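Local coordinates for protein probable translation initiation factor eIF-2B subunit beta (Schizosaccharomyces pombe, PDB 5B04) that forms part of the eIF2B complex, which catalyses the exchange of GDP for GTP on the gamma subunit of translation initiation factor eIF2, at residues N208-C216 with F233-F241; F271-L282 with A305-C316. One frame throughout, in Å; residues are numbered along the deposited sequence.

Contact 1: residues N208-C216 with F233-F241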
loop_
_atom_site.group_PDB
_atom_site.type_symbol
_atom_site.label_atom_id
_atom_site.label_comp_id
_atom_site.label_asym_id
_atom_site.label_seq_id
_atom_site.Cartn_x
_atom_site.Cartn_y
_atom_site.Cartn_z
ATOM N N ASN C 208 11.859 12.019 -7.534
ATOM C CA ASN C 208 12.046 10.567 -7.539
ATOM C C ASN C 208 10.808 9.762 -7.141
ATOM O O ASN C 208 10.891 8.550 -6.943
ATOM C CB ASN C 208 13.218 10.185 -6.631
ATOM C CG ASN C 208 14.539 10.738 -7.126
ATOM O OD1 ASN C 208 14.905 11.873 -6.820
ATOM N ND2 ASN C 208 15.262 9.938 -7.901
ATOM N N GLU C 209 9.663 10.428 -7.033
ATOM C CA GLU C 209 8.403 9.723 -6.829
ATOM C C GLU C 209 7.910 9.158 -8.155
ATOM O O GLU C 209 8.318 9.616 -9.222
ATOM C CB GLU C 209 7.343 10.647 -6.220
ATOM C CG GLU C 209 7.460 10.842 -4.716
ATOM C CD GLU C 209 6.222 11.486 -4.116
ATOM O OE1 GLU C 209 5.470 12.146 -4.865
ATOM O OE2 GLU C 209 5.997 11.329 -2.897
ATOM N N ILE C 210 7.039 8.156 -8.086
ATOM C CA ILE C 210 6.446 7.582 -9.286
ATOM C C ILE C 210 4.941 7.826 -9.306
ATOM O O ILE C 210 4.225 7.423 -8.389
ATOM C CB ILE C 210 6.726 6.074 -9.396
ATOM C CG1 ILE C 210 8.215 5.830 -9.639
ATOM C CG2 ILE C 210 5.903 5.459 -10.517
ATOM C CD1 ILE C 210 8.562 4.381 -9.899
ATOM N N ILE C 211 4.472 8.489 -10.357
ATOM C CA ILE C 211 3.067 8.867 -10.459
ATOM C C ILE C 211 2.348 8.110 -11.569
ATOM O O ILE C 211 2.794 8.099 -12.715
ATOM C CB ILE C 211 2.915 10.377 -10.713
ATOM C CG1 ILE C 211 3.707 11.171 -9.674
ATOM C CG2 ILE C 211 1.448 10.775 -10.702
ATOM C CD1 ILE C 211 3.309 10.871 -8.245
ATOM N N LEU C 212 1.233 7.476 -11.222
ATOM C CA LEU C 212 0.408 6.803 -12.215
ATOM C C LEU C 212 -0.762 7.683 -12.629
ATOM O O LEU C 212 -1.507 8.185 -11.787
ATOM C CB LEU C 212 -0.113 5.467 -11.686
ATOM C CG LEU C 212 -1.103 4.756 -12.613
ATOM C CD1 LEU C 212 -0.433 4.381 -13.927
ATOM C CD2 LEU C 212 -1.702 3.530 -11.943
ATOM N N THR C 213 -0.914 7.871 -13.934
ATOM C CA THR C 213 -2.053 8.597 -14.473
ATOM C C THR C 213 -2.614 7.836 -15.665
ATOM O O THR C 213 -1.959 6.941 -16.203
ATOM C CB THR C 213 -1.675 10.029 -14.895
ATOM O OG1 THR C 213 -2.865 10.780 -15.162
ATOM C CG2 THR C 213 -0.798 10.008 -16.137
ATOM N N GLN C 214 -3.829 8.183 -16.071
ATOM C CA GLN C 214 -4.463 7.510 -17.193
ATOM C C GLN C 214 -5.131 8.507 -18.130
ATOM O O GLN C 214 -5.641 9.538 -17.692
ATOM C CB GLN C 214 -5.491 6.492 -16.699
ATOM C CG GLN C 214 -5.933 5.506 -17.762
ATOM C CD GLN C 214 -7.249 4.843 -17.426
ATOM O OE1 GLN C 214 -7.435 3.651 -17.670
ATOM N NE2 GLN C 214 -8.174 5.617 -16.872
ATOM N N GLY C 215 -5.121 8.191 -19.421
ATOM C CA GLY C 215 -5.740 9.039 -20.422
ATOM C C GLY C 215 -5.077 10.398 -20.523
ATOM O O GLY C 215 -3.940 10.581 -20.091
ATOM N N CYS C 216 -5.796 11.354 -21.097
ATOM C CA CYS C 216 -5.274 12.703 -21.265
ATOM C C CYS C 216 -6.107 13.721 -20.503
ATOM O O CYS C 216 -7.326 13.791 -20.660
ATOM C CB CYS C 216 -5.222 13.071 -22.747
ATOM S SG CYS C 216 -6.737 12.692 -23.648
ATOM N N PHE C 233 10.853 13.841 -11.648
ATOM C CA PHE C 233 10.213 12.630 -11.156
ATOM C C PHE C 233 9.797 11.735 -12.319
ATOM O O PHE C 233 10.208 11.957 -13.458
ATOM C CB PHE C 233 9.001 12.977 -10.285
ATOM C CG PHE C 233 8.056 13.957 -10.923
ATOM C CD1 PHE C 233 8.235 15.321 -10.762
ATOM C CD2 PHE C 233 6.984 13.514 -11.680
ATOM C CE1 PHE C 233 7.369 16.224 -11.347
ATOM C CE2 PHE C 233 6.112 14.412 -12.267
ATOM C CZ PHE C 233 6.304 15.769 -12.100
ATOM N N SER C 234 8.982 10.727 -12.030
ATOM C CA SER C 234 8.544 9.788 -13.055
ATOM C C SER C 234 7.026 9.707 -13.135
ATOM O O SER C 234 6.335 9.785 -12.119
ATOM C CB SER C 234 9.126 8.398 -12.789
ATOM O OG SER C 234 10.543 8.429 -12.779
ATOM N N VAL C 235 6.513 9.548 -14.350
ATOM C CA VAL C 235 5.080 9.393 -14.562
ATOM C C VAL C 235 4.787 8.211 -15.479
ATOM O O VAL C 235 5.330 8.116 -16.579
ATOM C CB VAL C 235 4.447 10.669 -15.163
ATOM C CG1 VAL C 235 3.040 10.384 -15.673
ATOM C CG2 VAL C 235 4.425 11.790 -14.137
ATOM N N ILE C 236 3.936 7.305 -15.012
ATOM C CA ILE C 236 3.455 6.216 -15.848
ATOM C C ILE C 236 2.100 6.592 -16.433
ATOM O O ILE C 236 1.136 6.807 -15.700
ATOM C CB ILE C 236 3.333 4.897 -15.063
ATOM C CG1 ILE C 236 4.688 4.493 -14.482
ATOM C CG2 ILE C 236 2.794 3.796 -15.959
ATOM C CD1 ILE C 236 4.662 3.180 -13.730
ATOM N N VAL C 237 2.035 6.687 -17.757
ATOM C CA VAL C 237 0.794 7.049 -18.426
ATOM C C VAL C 237 0.112 5.828 -19.024
ATOM O O VAL C 237 0.593 5.245 -19.996
ATOM C CB VAL C 237 1.027 8.084 -19.545
ATOM C CG1 VAL C 237 -0.277 8.379 -20.274
ATOM C CG2 VAL C 237 1.623 9.360 -18.974
ATOM N N ALA C 238 -1.009 5.437 -18.429
ATOM C CA ALA C 238 -1.831 4.383 -18.996
ATOM C C ALA C 238 -2.685 4.966 -20.113
ATOM O O ALA C 238 -3.464 5.892 -19.884
ATOM C CB ALA C 238 -2.703 3.743 -17.927
ATOM N N GLU C 239 -2.520 4.439 -21.322
ATOM C CA GLU C 239 -3.335 4.864 -22.454
ATOM C C GLU C 239 -4.806 4.628 -22.139
ATOM O O GLU C 239 -5.152 3.664 -21.463
ATOM C CB GLU C 239 -2.934 4.115 -23.726
ATOM C CG GLU C 239 -3.021 2.606 -23.593
ATOM C CD GLU C 239 -2.976 1.895 -24.928
ATOM O OE1 GLU C 239 -2.292 2.389 -25.848
ATOM O OE2 GLU C 239 -3.631 0.841 -25.055
ATOM N N GLY C 240 -5.671 5.516 -22.615
ATOM C CA GLY C 240 -7.089 5.394 -22.343
ATOM C C GLY C 240 -7.813 4.642 -23.440
ATOM O O GLY C 240 -8.860 5.082 -23.916
ATOM N N PHE C 241 -7.254 3.504 -23.838
ATOM C CA PHE C 241 -7.800 2.728 -24.943
ATOM C C PHE C 241 -9.236 2.287 -24.672
ATOM O O PHE C 241 -9.544 1.819 -23.579
ATOM C CB PHE C 241 -6.929 1.504 -25.222
ATOM C CG PHE C 241 -7.289 0.801 -26.489
ATOM C CD1 PHE C 241 -6.837 1.278 -27.700
ATOM C CD2 PHE C 241 -8.110 -0.312 -26.477
ATOM C CE1 PHE C 241 -7.179 0.650 -28.865
ATOM C CE2 PHE C 241 -8.453 -0.942 -27.655
ATOM C CZ PHE C 241 -7.984 -0.460 -28.850
#
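I211 and T213 each give both backbone N and O to strand 234-238, and S234, I236 and A238 answer from the other side. Six N-H...O bonds form a continuous parallel ladder, beginning with S234 N on E209 O (3.1 Å) and ending with G215 N on A238 O (2.9 Å). The straightest lies mid-ladder, where T213 N meets I236 O with 177° at the hydrogen. Weaker CA-H...O contacts run alongside, such as that of L212 CA to I236 O. The two strand axes come within 4.6 Å and diverge by 22°, the twist of neighbouring strands in a sheet.

The segments are the two strands of a beta-alpha-beta unit, connected through helix 218-228, within the parallel part of a Rossmann-like sheet, 234-238 lying between 210-214 and the outer strand 261-265. That helix covers the face carrying I211, T213, V235 and V237, where F233 and V235 lean on L224 and T213 on V220. Helix 270-273 lies over the other face, against L212, I236 and A238.

Apolar packing follows this division. On the side of helix 270-273, I236 is shared by two partners: its CD1 touches I210 CG2 at 4.1 Å, the two side chains lying at a slant, while its CG2 branch receives L212 CD1 at 3.9 Å. Toward helix 218-228, I211 CB rests on V235 CG2 at 4.0 Å. T213 and V237 run side by side, their CG2 methyls 3.8 Å apart, and T213 CG2 also touches V235 CG1.

The polar ends of T213, E209 and E239 find partners beyond the pair. With OG1 trans to the backbone N (chi1 -169°), T213 OG1 hydrogen-bonds I281 O and leaves its methyl to the hydrophobic face. E209 forms a salt bridge with R276 of the second subunit, and E239 one with R302 of a neighbouring delta subunit.

Contact 2: residues F271-L282 with A305-C316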
loop_
_atom_site.group_PDB
_atom_site.type_symbol
_atom_site.label_atom_id
_atom_site.label_comp_id
_atom_site.label_asym_id
_atom_site.label_seq_id
_atom_site.Cartn_x
_atom_site.Cartn_y
_atom_site.Cartn_z
ATOM N N PHE C 271 -2.215 -2.941 -13.006
ATOM C CA PHE C 271 -2.059 -3.654 -11.742
ATOM C C PHE C 271 -0.606 -4.061 -11.510
ATOM O O PHE C 271 -0.105 -3.992 -10.387
ATOM C CB PHE C 271 -2.959 -4.893 -11.712
ATOM C CG PHE C 271 -3.018 -5.576 -10.369
ATOM C CD1 PHE C 271 -2.040 -6.486 -9.989
ATOM C CD2 PHE C 271 -4.059 -5.319 -9.493
ATOM C CE1 PHE C 271 -2.098 -7.114 -8.761
ATOM C CE2 PHE C 271 -4.122 -5.947 -8.263
ATOM C CZ PHE C 271 -3.139 -6.846 -7.897
ATOM N N ALA C 272 0.062 -4.481 -12.580
ATOM C CA ALA C 272 1.410 -5.035 -12.490
ATOM C C ALA C 272 2.432 -4.045 -11.935
ATOM O O ALA C 272 3.392 -4.443 -11.276
ATOM C CB ALA C 272 1.857 -5.531 -13.856
ATOM N N ILE C 273 2.225 -2.759 -12.199
ATOM C CA ILE C 273 3.201 -1.744 -11.814
ATOM C C ILE C 273 2.759 -0.924 -10.605
ATOM O O ILE C 273 3.477 -0.030 -10.160
ATOM C CB ILE C 273 3.497 -0.787 -12.990
ATOM C CG1 ILE C 273 2.197 -0.312 -13.647
ATOM C CG2 ILE C 273 4.366 -1.478 -14.025
ATOM C CD1 ILE C 273 1.659 0.997 -13.105
ATOM N N MET C 274 1.583 -1.241 -10.072
ATOM C CA MET C 274 1.003 -0.480 -8.969
ATOM C C MET C 274 1.856 -0.533 -7.704
ATOM O O MET C 274 1.822 0.384 -6.883
ATOM C CB MET C 274 -0.405 -0.995 -8.661
ATOM C CG MET C 274 -1.289 0.006 -7.944
ATOM S SD MET C 274 -1.816 1.340 -9.035
ATOM C CE MET C 274 -1.224 2.755 -8.123
ATOM N N SER C 275 2.624 -1.607 -7.554
ATOM C CA SER C 275 3.413 -1.834 -6.346
ATOM C C SER C 275 4.546 -0.823 -6.177
ATOM O O SER C 275 5.042 -0.620 -5.069
ATOM C CB SER C 275 3.988 -3.253 -6.352
ATOM O OG SER C 275 4.840 -3.456 -7.466
ATOM N N ARG C 276 4.953 -0.192 -7.274
ATOM C CA ARG C 276 6.034 0.786 -7.229
ATOM C C ARG C 276 5.517 2.197 -7.498
ATOM O O ARG C 276 6.289 3.096 -7.830
ATOM C CB ARG C 276 7.127 0.427 -8.238
ATOM C CG ARG C 276 7.589 -1.020 -8.164
ATOM C CD ARG C 276 8.366 -1.314 -6.889
ATOM N NE ARG C 276 9.811 -1.288 -7.108
ATOM C CZ ARG C 276 10.607 -0.290 -6.738
ATOM N NH1 ARG C 276 10.104 0.770 -6.122
ATOM N NH2 ARG C 276 11.910 -0.356 -6.979
ATOM N N VAL C 277 4.209 2.385 -7.355
ATOM C CA VAL C 277 3.597 3.691 -7.570
ATOM C C VAL C 277 3.268 4.370 -6.246
ATOM O O VAL C 277 2.642 3.771 -5.370
ATOM C CB VAL C 277 2.308 3.587 -8.412
ATOM C CG1 VAL C 277 1.646 4.951 -8.539
ATOM C CG2 VAL C 277 2.612 3.013 -9.784
ATOM N N ASN C 278 3.692 5.623 -6.108
ATOM C CA ASN C 278 3.427 6.397 -4.902
ATOM C C ASN C 278 2.029 7.002 -4.894
ATOM O O ASN C 278 1.311 6.917 -3.897
ATOM C CB ASN C 278 4.466 7.509 -4.744
ATOM C CG ASN C 278 5.861 6.974 -4.499
ATOM O OD1 ASN C 278 6.749 7.118 -5.338
ATOM N ND2 ASN C 278 6.062 6.357 -3.341
ATOM N N LYS C 279 1.650 7.620 -6.008
ATOM C CA LYS C 279 0.387 8.343 -6.088
ATOM C C LYS C 279 -0.318 8.146 -7.425
ATOM O O LYS C 279 0.325 8.046 -8.471
ATOM C CB LYS C 279 0.617 9.840 -5.855
ATOM C CG LYS C 279 1.026 10.204 -4.438
ATOM C CD LYS C 279 1.591 11.613 -4.372
ATOM C CE LYS C 279 1.881 12.021 -2.937
ATOM N NZ LYS C 279 2.668 10.985 -2.212
ATOM N N VAL C 280 -1.644 8.094 -7.378
ATOM C CA VAL C 280 -2.459 8.108 -8.586
ATOM C C VAL C 280 -3.050 9.498 -8.781
ATOM O O VAL C 280 -3.703 10.036 -7.886
ATOM C CB VAL C 280 -3.594 7.065 -8.530
ATOM C CG1 VAL C 280 -4.742 7.465 -9.445
ATOM C CG2 VAL C 280 -3.069 5.692 -8.901
ATOM N N ILE C 281 -2.806 10.083 -9.948
ATOM C CA ILE C 281 -3.361 11.392 -10.266
ATOM C C ILE C 281 -4.263 11.300 -11.491
ATOM O O ILE C 281 -3.797 11.055 -12.605
ATOM C CB ILE C 281 -2.256 12.432 -10.509
ATOM C CG1 ILE C 281 -1.456 12.654 -9.224
ATOM C CG2 ILE C 281 -2.857 13.743 -10.988
ATOM C CD1 ILE C 281 -0.377 13.706 -9.347
ATOM N N LEU C 282 -5.559 11.490 -11.274
ATOM C CA LEU C 282 -6.539 11.343 -12.340
ATOM C C LEU C 282 -7.276 12.640 -12.638
ATOM O O LEU C 282 -7.525 13.450 -11.746
ATOM C CB LEU C 282 -7.558 10.260 -11.983
ATOM C CG LEU C 282 -7.077 8.812 -11.935
ATOM C CD1 LEU C 282 -8.251 7.879 -11.695
ATOM C CD2 LEU C 282 -6.348 8.446 -13.217
ATOM N N ALA C 305 -7.170 -0.994 -8.477
ATOM C CA ALA C 305 -5.805 -1.465 -8.283
ATOM C C ALA C 305 -5.066 -0.604 -7.265
ATOM O O ALA C 305 -4.181 -1.087 -6.561
ATOM C CB ALA C 305 -5.055 -1.482 -9.606
ATOM N N ALA C 306 -5.435 0.670 -7.187
ATOM C CA ALA C 306 -4.813 1.588 -6.240
ATOM C C ALA C 306 -5.236 1.271 -4.809
ATOM O O ALA C 306 -4.413 1.282 -3.895
ATOM C CB ALA C 306 -5.161 3.025 -6.586
ATOM N N ARG C 307 -6.522 0.991 -4.625
ATOM C CA ARG C 307 -7.054 0.639 -3.313
ATOM C C ARG C 307 -6.422 -0.652 -2.806
ATOM O O ARG C 307 -6.148 -0.799 -1.615
ATOM C CB ARG C 307 -8.577 0.494 -3.374
ATOM C CG ARG C 307 -9.232 0.122 -2.052
ATOM C CD ARG C 307 -9.029 1.207 -1.007
ATOM N NE ARG C 307 -9.324 2.535 -1.537
ATOM C CZ ARG C 307 -9.381 3.639 -0.800
ATOM N NH1 ARG C 307 -9.170 3.580 0.508
ATOM N NH2 ARG C 307 -9.653 4.805 -1.370
ATOM N N HIS C 308 -6.186 -1.578 -3.728
ATOM C CA HIS C 308 -5.631 -2.883 -3.398
ATOM C C HIS C 308 -4.184 -2.774 -2.929
ATOM O O HIS C 308 -3.749 -3.520 -2.052
ATOM C CB HIS C 308 -5.723 -3.811 -4.611
ATOM C CG HIS C 308 -5.477 -5.252 -4.292
ATOM N ND1 HIS C 308 -4.294 -5.891 -4.598
ATOM C CD2 HIS C 308 -6.264 -6.182 -3.703
ATOM C CE1 HIS C 308 -4.363 -7.151 -4.207
ATOM N NE2 HIS C 308 -5.549 -7.354 -3.663
ATOM N N HIS C 309 -3.446 -1.839 -3.517
ATOM C CA HIS C 309 -2.042 -1.641 -3.174
ATOM C C HIS C 309 -1.871 -0.515 -2.161
ATOM O O HIS C 309 -0.750 -0.083 -1.889
ATOM C CB HIS C 309 -1.221 -1.343 -4.431
ATOM C CG HIS C 309 -1.153 -2.485 -5.396
ATOM N ND1 HIS C 309 0.039 -2.983 -5.877
ATOM C CD2 HIS C 309 -2.129 -3.226 -5.973
ATOM C CE1 HIS C 309 -0.205 -3.980 -6.708
ATOM N NE2 HIS C 309 -1.513 -4.148 -6.784
ATOM N N ALA C 310 -2.990 -0.050 -1.612
ATOM C CA ALA C 310 -3.010 1.045 -0.642
ATOM C C ALA C 310 -2.332 2.304 -1.181
ATOM O O ALA C 310 -1.628 3.001 -0.450
ATOM C CB ALA C 310 -2.358 0.611 0.665
ATOM N N THR C 311 -2.550 2.589 -2.461
ATOM C CA THR C 311 -1.986 3.777 -3.090
ATOM C C THR C 311 -3.027 4.893 -3.172
ATOM O O THR C 311 -4.141 4.670 -3.646
ATOM C CB THR C 311 -1.456 3.466 -4.503
ATOM O OG1 THR C 311 -0.464 2.435 -4.427
ATOM C CG2 THR C 311 -0.842 4.710 -5.134
ATOM N N PRO C 312 -2.665 6.097 -2.698
ATOM C CA PRO C 312 -3.552 7.266 -2.705
ATOM C C PRO C 312 -4.039 7.650 -4.101
ATOM O O PRO C 312 -3.264 7.629 -5.057
ATOM C CB PRO C 312 -2.673 8.376 -2.122
ATOM C CG PRO C 312 -1.661 7.663 -1.302
ATOM C CD PRO C 312 -1.383 6.385 -2.032
ATOM N N VAL C 313 -5.318 8.001 -4.203
ATOM C CA VAL C 313 -5.890 8.464 -5.462
ATOM C C VAL C 313 -6.208 9.952 -5.385
ATOM O O VAL C 313 -7.056 10.377 -4.600
ATOM C CB VAL C 313 -7.172 7.688 -5.826
ATOM C CG1 VAL C 313 -7.873 8.339 -7.010
ATOM C CG2 VAL C 313 -6.847 6.235 -6.124
ATOM N N VAL C 314 -5.516 10.741 -6.201
ATOM C CA VAL C 314 -5.728 12.182 -6.234
ATOM C C VAL C 314 -6.443 12.580 -7.520
ATOM O O VAL C 314 -6.170 12.031 -8.586
ATOM C CB VAL C 314 -4.400 12.951 -6.127
ATOM C CG1 VAL C 314 -4.654 14.389 -5.708
ATOM C CG2 VAL C 314 -3.476 12.269 -5.135
ATOM N N VAL C 315 -7.360 13.536 -7.414
ATOM C CA VAL C 315 -8.117 13.993 -8.573
ATOM C C VAL C 315 -7.978 15.497 -8.774
ATOM O O VAL C 315 -8.296 16.285 -7.884
ATOM C CB VAL C 315 -9.610 13.638 -8.445
ATOM C CG1 VAL C 315 -10.385 14.160 -9.646
ATOM C CG2 VAL C 315 -9.785 12.135 -8.305
ATOM N N CYS C 316 -7.499 15.888 -9.950
ATOM C CA CYS C 316 -7.367 17.298 -10.297
ATOM C C CYS C 316 -8.519 17.736 -11.195
ATOM O O CYS C 316 -8.655 17.256 -12.320
ATOM C CB CYS C 316 -6.027 17.561 -10.987
ATOM S SG CYS C 316 -4.580 17.131 -9.996
#
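F271 presents one face of its ring to the edge of H309, an edge-to-face pair with centroids 4.6 Å apart and planes at 81°. H309 NE2 stands above that face, displaced toward the rim near CZ, while H308 meets the same ring obliquely and A305 CB packs by CD2. H308 also packs on P436 of a delta subunit.

M274 follows. Its CB sits over the centre of the H309 imidazole, 3.5 Å from the centroid, a CH-pi contact. CG leaves trans to the backbone N (chi1 -158°), and bends at the next two torsions carry SD past A306 and bring CE to T311 CG2 at 3.6 Å. T311 follows the Schellman motif that ends helix 299-308, its N bonded to A306 O, with A310 as the positive-phi residue. N278 turns its backbone O to the T311 methyl and P312 CD, while its OD1 accepts a bond from I210 N.

From K279 the chain runs as a strand. V280 N bonds P312 O at 2.9 Å, V280 O receives V314 N, L282 N reaches V314 O at 2.8 Å with 170° at the hydrogen, and L282 O takes C316 N. V280 spreads its methyls, CG1 alongside V313 and CG2 at 4.1 Å from A306 CB on the helix. On the opposite face I281 CG2 meets C316 SG at 3.9 Å.

The strands are thus tied mainly through their backbones, with side-chain packing added, whereas F271-M274 meets A305-T311 through ring and methyl contacts without a hydrogen bond between them, a fit that probably rests on shape.

Overall arrangement
Contacts 1 and 2 are neighbouring portions of one parallel sheet, their centres about 10 Å apart, and strands 210-214 and 279-282 lie side by side in it. L212 O to I281 N is a probable hydrogen bond across that seam. Both contacts are largely buried. Contact 1 is almost wholly a strand pair, with a backbone ladder and aliphatic faces, and charged groups at its ends turn to other subunits. Contact 2 shares the ladder chemistry but extends past the strands to helices 270-273 and 299-308, where aromatic rings and a methionine replace backbone pairing and where delta subunits and the second beta subunit also pack.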